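Local coordinates for iron-sulfur cluster assembly scaffold protein NifU (Fervidobacterium islandicum, PDB 6A6F) that probably acts as a scaffold for iron-sulfur cluster assembly in the SUF system and binds a zinc ion, at residues A[90-93]-A[94-98]; A[107-110]-A[111-114]; A[118-121]-A[122-125]. All blocks are in the same frame, centred on the assembly; numbering follows the deposited sequence.

Contact 1: A[90-93]-A[94-98]; sequences NAEN and MMLGK
Leu96 N bonds to Glu92 O (3.0 Å) in the final i to i+4 hydrogen bond of helix 81-95, and this contact is the helix's C-terminal end. Leu96 is the first residue to leave helical torsions. The leucine side chain folds back over the same carbonyl: CG is 3.5 Å from Glu92 O, and CD1 crosses the aliphatic root of the glutamate, 4.1 Å from Glu92 CG. Past Leu96 the chain swings away through Gly97, and Lys98 N makes a weak bond of 3.2 Å back to Asn93 O, five residues earlier. Asn93 and Lys98 also meet by their side chains. A bend in the lysine (chi3 -60°) brings CE to 3.1 Å from Asn93 OD1, so the amide oxygen rests on a methylene, while NZ is badly placed for a hydrogen bond to it. Asn93 ND2 bonds weakly to Glu99 O, which ties the asparagine to the outgoing chain. Further out, buried Asn90 has both ends of its amide satisfied: OD1 accepts from Asp101 N and ND2 donates to Glu86 O, a pairing that needs a donor and an acceptor in one side chain. Flexible, apolar Met94 and Met95 turn to the core, both touching Phe124 of helix 118-135. Met95, with CG beside the backbone N (chi1 -80°), brings CG to 3.7 Å from Ala91 O.

Contact 2: A[107-110]-A[111-114]; sequences PIIN and FYDV
Phe111 and Ile108 meet at both backbone and side chain in a run of 3-10 turns. Phe111 N bonds to Ile108 O at 3.1 Å, nearly straight at the hydrogen (169°), but the donor stands above the carbonyl plane. The phenylalanine side chain stays close to the same oxygen. Its CB lies 3.5 Å from Ile108 O, and a first torsion that sets CG beside the backbone N (chi1 -64°) lays the ring back along the turn. CD2 then comes to 3.3 Å from Ile108 O, which sits at the ring edge and in its plane, where the slightly positive C-H faces an oxygen instead of the electron-rich face. CD2 also has Ile108 CG2 beside it in looser apolar contact. Beyond, the ring reaches Ala67 and Val71 of helix 63-76 and Ile10 of helix 8-14, a buried setting that suits a large hydrocarbon group.

One residue on, the backbone bond repeats, Tyr112 N to Ile109 O at 3.0 Å, but CG is anti to the backbone N (chi1 -177°) and the tyrosine ring does not return to the carbonyl; its CB alone lies close, 3.3 Å from Ile109 O. Ile109 CD1 approaches the ring obliquely (4.4 Å to Tyr112 CD1), and the phenol hydroxyl bonds to Lys115 NZ. Between Asn110 and Asp113 a water takes the place of a direct turn bond: it donates to Asn110 O (3.1 Å) and to Asp113 OD2, and accepts from Asp113 N. The acidic side chain thus holds the water that joins two stretches of backbone. Repeated i to i+3 bonds, including Asn110 N to Pro107 O and Val114 N to Phe111 O, with one position bridged by water, mark a 3-10 segment, here the connection between helices 102-105 and 118-135 of the NifU-like domain.

Contact 3: A[118-121]-A[122-125]; sequences PMRV and KCFL. With ZN (zinc ion), chain G.
The guanidinium of Arg120 meets Cys123 with its edge: NE donates to SG over 3.5 Å, with the sulfur only 7° out of the guanidinium plane and the N-H aimed almost straight at it (165°). That sulfur also binds the zinc ion at 2.3 Å, and Asp39, Cys37 and Cys62 complete the site. Bends at chi2 and chi3 turn the arginine chain towards Cys123, leaving NH1 4.1 Å from the zinc, while NH2 bonds to Tyr6 OH. An N-H pointed at a metal-bound sulfur is a familiar second-shell feature of cysteine metal sites, and arginine suits it because its planar end can hold sulfur and tyrosine together. An alanine here would remove the guanidinium, which would probably leave Cys123 SG without this donor and Tyr6 OH without this partner. The other flat group, the ring of Phe124, is inclined at about 45° to that of Trp128.

Regular helical bonds bind the stretch, among them Phe124 N to Arg120 O (3.1 Å) and Leu125 N to Val121 O, and spacing of four residues puts Val121 and Leu125 side by side, with Val121 CG1 3.9 Å from Leu125 CD1. On the exposed side the hydrocarbon part of Lys122 runs back along residues 118-119, CD lying 3.7 Å from Pro118 O, before NZ makes a weak bond to Ser36 OG. Helix 118-135 thus has different neighbours around it: Val121 touches helix 81-95, while Cys123 packs against Ile64 of helix 63-76 and Asn34 of strand 28-34.

All three contacts gather round a shared hydrophobic core, in which Phe124 of contact 3 is the common element. Met95 CG of contact 1 comes within 3.3 Å of Phe124 CD2, and Phe111 CG of contact 2 lies 3.4 Å from Phe124 CE1, the two rings inclined at about 40°. Contacts 1 and 2, whose centres are 10 Å apart, meet directly through the methionines: Met94 SD is 3.7 Å from Ile109 CD1. Contact 3 alone supplies a zinc ligand; the side chain of Phe111 in contact 2 remains about 11 Å from the metal. Helix 118-135 therefore joins the methionine-lined helix end and the 3-10 segment to the metal site.

Contact 1: A[90-93]-A[94-98]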
loop_
_atom_site.group_PDB
_atom_site.type_symbol
_atom_site.label_atom_id
_atom_site.label_comp_id
_atom_site.label_asym_id
_atom_site.label_seq_id
_atom_site.Cartn_x
_atom_site.Cartn_y
_atom_site.Cartn_z
ATOM N N ASN A 90 -11.081 -9.010 -21.564
ATOM C CA ASN A 90 -11.549 -10.072 -20.696
ATOM C C ASN A 90 -11.640 -9.732 -19.209
ATOM O O ASN A 90 -12.604 -10.143 -18.547
ATOM C CB ASN A 90 -10.711 -11.291 -20.878
ATOM C CG ASN A 90 -11.148 -12.083 -22.078
ATOM O OD1 ASN A 90 -12.092 -12.863 -21.987
ATOM N ND2 ASN A 90 -10.463 -11.902 -23.197
ATOM N N ALA A 91 -10.673 -8.954 -18.697
ATOM C CA ALA A 91 -10.616 -8.651 -17.264
ATOM C C ALA A 91 -11.725 -7.715 -16.900
ATOM O O ALA A 91 -12.368 -7.894 -15.850
ATOM C CB ALA A 91 -9.283 -8.025 -16.898
ATOM N N GLU A 92 -11.949 -6.724 -17.763
ATOM C CA GLU A 92 -13.059 -5.821 -17.604
ATOM C C GLU A 92 -14.400 -6.581 -17.735
ATOM O O GLU A 92 -15.269 -6.443 -16.863
ATOM C CB GLU A 92 -12.984 -4.646 -18.605
ATOM C CG GLU A 92 -14.111 -3.645 -18.380
ATOM C CD GLU A 92 -13.911 -2.287 -19.033
ATOM O OE1 GLU A 92 -13.546 -2.261 -20.217
ATOM O OE2 GLU A 92 -14.147 -1.248 -18.349
ATOM N N ASN A 93 -14.547 -7.421 -18.756
ATOM C CA ASN A 93 -15.751 -8.277 -18.838
ATOM C C ASN A 93 -16.034 -9.048 -17.558
ATOM O O ASN A 93 -17.184 -9.149 -17.129
ATOM C CB ASN A 93 -15.690 -9.260 -20.020
ATOM C CG ASN A 93 -15.907 -8.570 -21.361
ATOM O OD1 ASN A 93 -16.192 -7.373 -21.417
ATOM N ND2 ASN A 93 -15.743 -9.313 -22.444
ATOM N N MET A 94 -14.997 -9.611 -16.959
ATOM C CA MET A 94 -15.139 -10.322 -15.684
ATOM C C MET A 94 -15.792 -9.417 -14.646
ATOM O O MET A 94 -16.756 -9.815 -13.958
ATOM C CB MET A 94 -13.760 -10.808 -15.178
ATOM C CG MET A 94 -13.802 -11.782 -14.005
ATOM S SD MET A 94 -12.220 -12.421 -13.435
ATOM C CE MET A 94 -11.330 -10.879 -13.160
ATOM N N MET A 95 -15.283 -8.190 -14.540
ATOM C CA MET A 95 -15.723 -7.268 -13.517
ATOM C C MET A 95 -17.162 -6.870 -13.714
ATOM O O MET A 95 -17.899 -6.765 -12.762
ATOM C CB MET A 95 -14.858 -6.010 -13.511
ATOM C CG MET A 95 -13.530 -6.199 -12.799
ATOM S SD MET A 95 -13.795 -6.668 -11.082
ATOM C CE MET A 95 -13.260 -8.351 -11.063
ATOM N N LEU A 96 -17.547 -6.628 -14.952
ATOM C CA LEU A 96 -18.932 -6.387 -15.263
ATOM C C LEU A 96 -19.514 -7.788 -15.159
ATOM O O LEU A 96 -18.808 -8.734 -14.846
ATOM C CB LEU A 96 -19.058 -5.773 -16.665
ATOM C CG LEU A 96 -18.175 -4.544 -16.942
ATOM C CD1 LEU A 96 -18.122 -4.221 -18.427
ATOM C CD2 LEU A 96 -18.598 -3.316 -16.151
ATOM N N GLY A 97 -20.782 -7.979 -15.396
ATOM C CA GLY A 97 -21.292 -9.346 -15.266
ATOM C C GLY A 97 -21.051 -10.222 -16.474
ATOM O O GLY A 97 -21.558 -11.340 -16.532
ATOM N N LYS A 98 -20.268 -9.743 -17.436
ATOM C CA LYS A 98 -20.295 -10.309 -18.781
ATOM C C LYS A 98 -19.435 -11.548 -18.933
ATOM O O LYS A 98 -18.816 -12.007 -17.983
ATOM C CB LYS A 98 -19.909 -9.244 -19.813
ATOM C CG LYS A 98 -20.742 -7.981 -19.686
ATOM C CD LYS A 98 -20.592 -7.061 -20.891
ATOM C CE LYS A 98 -19.149 -6.617 -21.067
ATOM N NZ LYS A 98 -18.946 -5.545 -22.081
#

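Contact 2: A[107-110]-A[111-114]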
loop_
_atom_site.group_PDB
_atom_site.type_symbol
_atom_site.label_atom_id
_atom_site.label_comp_id
_atom_site.label_asym_id
_atom_site.label_seq_id
_atom_site.Cartn_x
_atom_site.Cartn_y
_atom_site.Cartn_z
ATOM N N PRO A 107 -4.204 -16.513 -13.975
ATOM C CA PRO A 107 -4.337 -16.184 -12.542
ATOM C C PRO A 107 -5.105 -14.854 -12.300
ATOM O O PRO A 107 -5.438 -14.557 -11.175
ATOM C CB PRO A 107 -2.873 -16.084 -12.082
ATOM C CG PRO A 107 -2.163 -15.583 -13.280
ATOM C CD PRO A 107 -2.820 -16.341 -14.436
ATOM N N ILE A 108 -5.389 -14.077 -13.339
ATOM C CA ILE A 108 -6.173 -12.879 -13.194
ATOM C C ILE A 108 -7.571 -13.275 -12.676
ATOM O O ILE A 108 -8.257 -12.469 -12.015
ATOM C CB ILE A 108 -6.229 -12.055 -14.484
ATOM C CG1 ILE A 108 -4.832 -11.653 -14.921
ATOM C CG2 ILE A 108 -7.101 -10.807 -14.311
ATOM C CD1 ILE A 108 -4.770 -11.172 -16.363
ATOM N N ILE A 109 -7.962 -14.535 -12.904
ATOM C CA ILE A 109 -9.208 -15.070 -12.347
ATOM C C ILE A 109 -9.256 -15.009 -10.807
ATOM O O ILE A 109 -10.337 -15.024 -10.215
ATOM C CB ILE A 109 -9.494 -16.517 -12.825
ATOM C CG1 ILE A 109 -10.960 -16.876 -12.627
ATOM C CG2 ILE A 109 -8.666 -17.553 -12.128
ATOM C CD1 ILE A 109 -11.869 -16.137 -13.575
ATOM N N ASN A 110 -8.098 -14.891 -10.163
ATOM C CA ASN A 110 -8.080 -14.773 -8.712
ATOM C C ASN A 110 -8.774 -13.490 -8.191
ATOM O O ASN A 110 -9.184 -13.459 -7.064
ATOM C CB ASN A 110 -6.655 -14.986 -8.202
ATOM C CG ASN A 110 -6.210 -16.428 -8.380
ATOM O OD1 ASN A 110 -6.908 -17.309 -7.944
ATOM N ND2 ASN A 110 -5.107 -16.676 -9.069
ATOM N N PHE A 111 -9.017 -12.503 -9.052
ATOM C CA PHE A 111 -9.725 -11.319 -8.684
ATOM C C PHE A 111 -11.254 -11.358 -8.898
ATOM O O PHE A 111 -11.909 -10.355 -8.657
ATOM C CB PHE A 111 -9.156 -10.155 -9.499
ATOM C CG PHE A 111 -7.715 -9.864 -9.192
ATOM C CD1 PHE A 111 -7.391 -9.064 -8.111
ATOM C CD2 PHE A 111 -6.703 -10.391 -9.966
ATOM C CE1 PHE A 111 -6.090 -8.785 -7.793
ATOM C CE2 PHE A 111 -5.364 -10.110 -9.672
ATOM C CZ PHE A 111 -5.060 -9.313 -8.569
ATOM N N TYR A 112 -11.781 -12.479 -9.379
ATOM C CA TYR A 112 -13.205 -12.657 -9.678
ATOM C C TYR A 112 -14.086 -12.056 -8.593
ATOM O O TYR A 112 -14.978 -11.320 -8.875
ATOM C CB TYR A 112 -13.527 -14.156 -9.844
ATOM C CG TYR A 112 -14.951 -14.422 -10.233
ATOM C CD1 TYR A 112 -15.344 -14.318 -11.544
ATOM C CD2 TYR A 112 -15.919 -14.726 -9.271
ATOM C CE1 TYR A 112 -16.647 -14.553 -11.921
ATOM C CE2 TYR A 112 -17.234 -14.965 -9.633
ATOM C CZ TYR A 112 -17.580 -14.883 -10.954
ATOM O OH TYR A 112 -18.865 -15.083 -11.333
ATOM N N ASP A 113 -13.788 -12.355 -7.352
ATOM C CA ASP A 113 -14.619 -11.888 -6.237
ATOM C C ASP A 113 -14.737 -10.386 -6.068
ATOM O O ASP A 113 -15.685 -9.890 -5.441
ATOM C CB ASP A 113 -14.094 -12.415 -4.932
ATOM C CG ASP A 113 -14.894 -13.558 -4.433
ATOM O OD1 ASP A 113 -16.076 -13.303 -4.067
ATOM O OD2 ASP A 113 -14.347 -14.692 -4.405
ATOM N N VAL A 114 -13.790 -9.661 -6.614
ATOM C CA VAL A 114 -13.812 -8.224 -6.466
ATOM C C VAL A 114 -15.044 -7.609 -7.113
ATOM O O VAL A 114 -15.507 -6.530 -6.696
ATOM C CB VAL A 114 -12.500 -7.642 -7.047
ATOM C CG1 VAL A 114 -12.543 -6.121 -7.047
ATOM C CG2 VAL A 114 -11.325 -8.183 -6.237
HETATM O O HOH W 1 -11.948 -14.549 -6.302
#

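Contact 3: A[118-121]-A[122-125]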
loop_
_atom_site.group_PDB
_atom_site.type_symbol
_atom_site.label_atom_id
_atom_site.label_comp_id
_atom_site.label_asym_id
_atom_site.label_seq_id
_atom_site.Cartn_x
_atom_site.Cartn_y
_atom_site.Cartn_z
ATOM N N PRO A 118 -18.523 -3.019 -5.952
ATOM C CA PRO A 118 -18.467 -1.972 -6.946
ATOM C C PRO A 118 -17.428 -0.870 -6.708
ATOM O O PRO A 118 -16.864 -0.375 -7.661
ATOM C CB PRO A 118 -19.893 -1.378 -6.917
ATOM C CG PRO A 118 -20.508 -1.885 -5.653
ATOM C CD PRO A 118 -19.903 -3.228 -5.473
ATOM N N MET A 119 -17.172 -0.461 -5.482
ATOM C CA MET A 119 -16.125 0.552 -5.307
ATOM C C MET A 119 -14.714 -0.002 -5.608
ATOM O O MET A 119 -13.914 0.678 -6.286
ATOM C CB MET A 119 -16.199 1.228 -3.933
ATOM C CG MET A 119 -16.991 2.537 -3.973
ATOM S SD MET A 119 -16.942 3.401 -2.388
ATOM C CE MET A 119 -18.018 2.381 -1.362
ATOM N N ARG A 120 -14.459 -1.249 -5.195
ATOM C CA ARG A 120 -13.155 -1.890 -5.410
ATOM C C ARG A 120 -12.914 -2.363 -6.850
ATOM O O ARG A 120 -11.785 -2.612 -7.243
ATOM C CB ARG A 120 -12.941 -3.031 -4.417
ATOM C CG ARG A 120 -13.264 -2.682 -2.980
ATOM C CD ARG A 120 -12.647 -1.341 -2.538
ATOM N NE ARG A 120 -11.193 -1.370 -2.543
ATOM C CZ ARG A 120 -10.441 -1.819 -1.559
ATOM N NH1 ARG A 120 -9.133 -1.809 -1.699
ATOM N NH2 ARG A 120 -10.983 -2.336 -0.456
ATOM N N VAL A 121 -13.958 -2.469 -7.636
ATOM C CA VAL A 121 -13.825 -2.748 -9.034
ATOM C C VAL A 121 -12.945 -1.723 -9.733
ATOM O O VAL A 121 -12.200 -2.054 -10.640
ATOM C CB VAL A 121 -15.210 -2.799 -9.717
ATOM C CG1 VAL A 121 -15.081 -2.775 -11.236
ATOM C CG2 VAL A 121 -15.931 -4.062 -9.303
ATOM N N LYS A 122 -13.018 -0.480 -9.309
ATOM C CA LYS A 122 -12.165 0.558 -9.852
ATOM C C LYS A 122 -10.691 0.408 -9.508
ATOM O O LYS A 122 -9.864 0.830 -10.286
ATOM C CB LYS A 122 -12.625 1.928 -9.358
ATOM C CG LYS A 122 -13.803 2.455 -10.161
ATOM C CD LYS A 122 -15.125 2.323 -9.429
ATOM C CE LYS A 122 -15.921 3.617 -9.563
ATOM N NZ LYS A 122 -15.045 4.671 -9.008
ATOM N N CYS A 123 -10.404 -0.137 -8.324
ATOM C CA CYS A 123 -9.070 -0.461 -7.871
ATOM C C CYS A 123 -8.461 -1.574 -8.735
ATOM O O CYS A 123 -7.368 -1.430 -9.227
ATOM C CB CYS A 123 -9.077 -0.859 -6.381
ATOM S SG CYS A 123 -9.971 0.327 -5.309
ATOM N N PHE A 124 -9.191 -2.673 -8.911
ATOM C CA PHE A 124 -8.796 -3.705 -9.821
ATOM C C PHE A 124 -8.530 -3.216 -11.248
ATOM O O PHE A 124 -7.530 -3.615 -11.884
ATOM C CB PHE A 124 -9.868 -4.773 -9.925
ATOM C CG PHE A 124 -9.563 -5.793 -10.952
ATOM C CD1 PHE A 124 -8.509 -6.669 -10.782
ATOM C CD2 PHE A 124 -10.290 -5.860 -12.114
ATOM C CE1 PHE A 124 -8.214 -7.639 -11.748
ATOM C CE2 PHE A 124 -9.991 -6.799 -13.095
ATOM C CZ PHE A 124 -8.947 -7.693 -12.912
ATOM N N LEU A 125 -9.430 -2.390 -11.762
ATOM C CA LEU A 125 -9.353 -1.944 -13.132
ATOM C C LEU A 125 -8.363 -0.837 -13.411
ATOM O O LEU A 125 -8.046 -0.628 -14.574
ATOM C CB LEU A 125 -10.722 -1.525 -13.669
ATOM C CG LEU A 125 -11.662 -2.685 -13.994
ATOM C CD1 LEU A 125 -12.993 -2.107 -14.436
ATOM C CD2 LEU A 125 -11.092 -3.610 -15.061
HETATM ZN ZN ZN G . -8.112 1.220 -4.210
#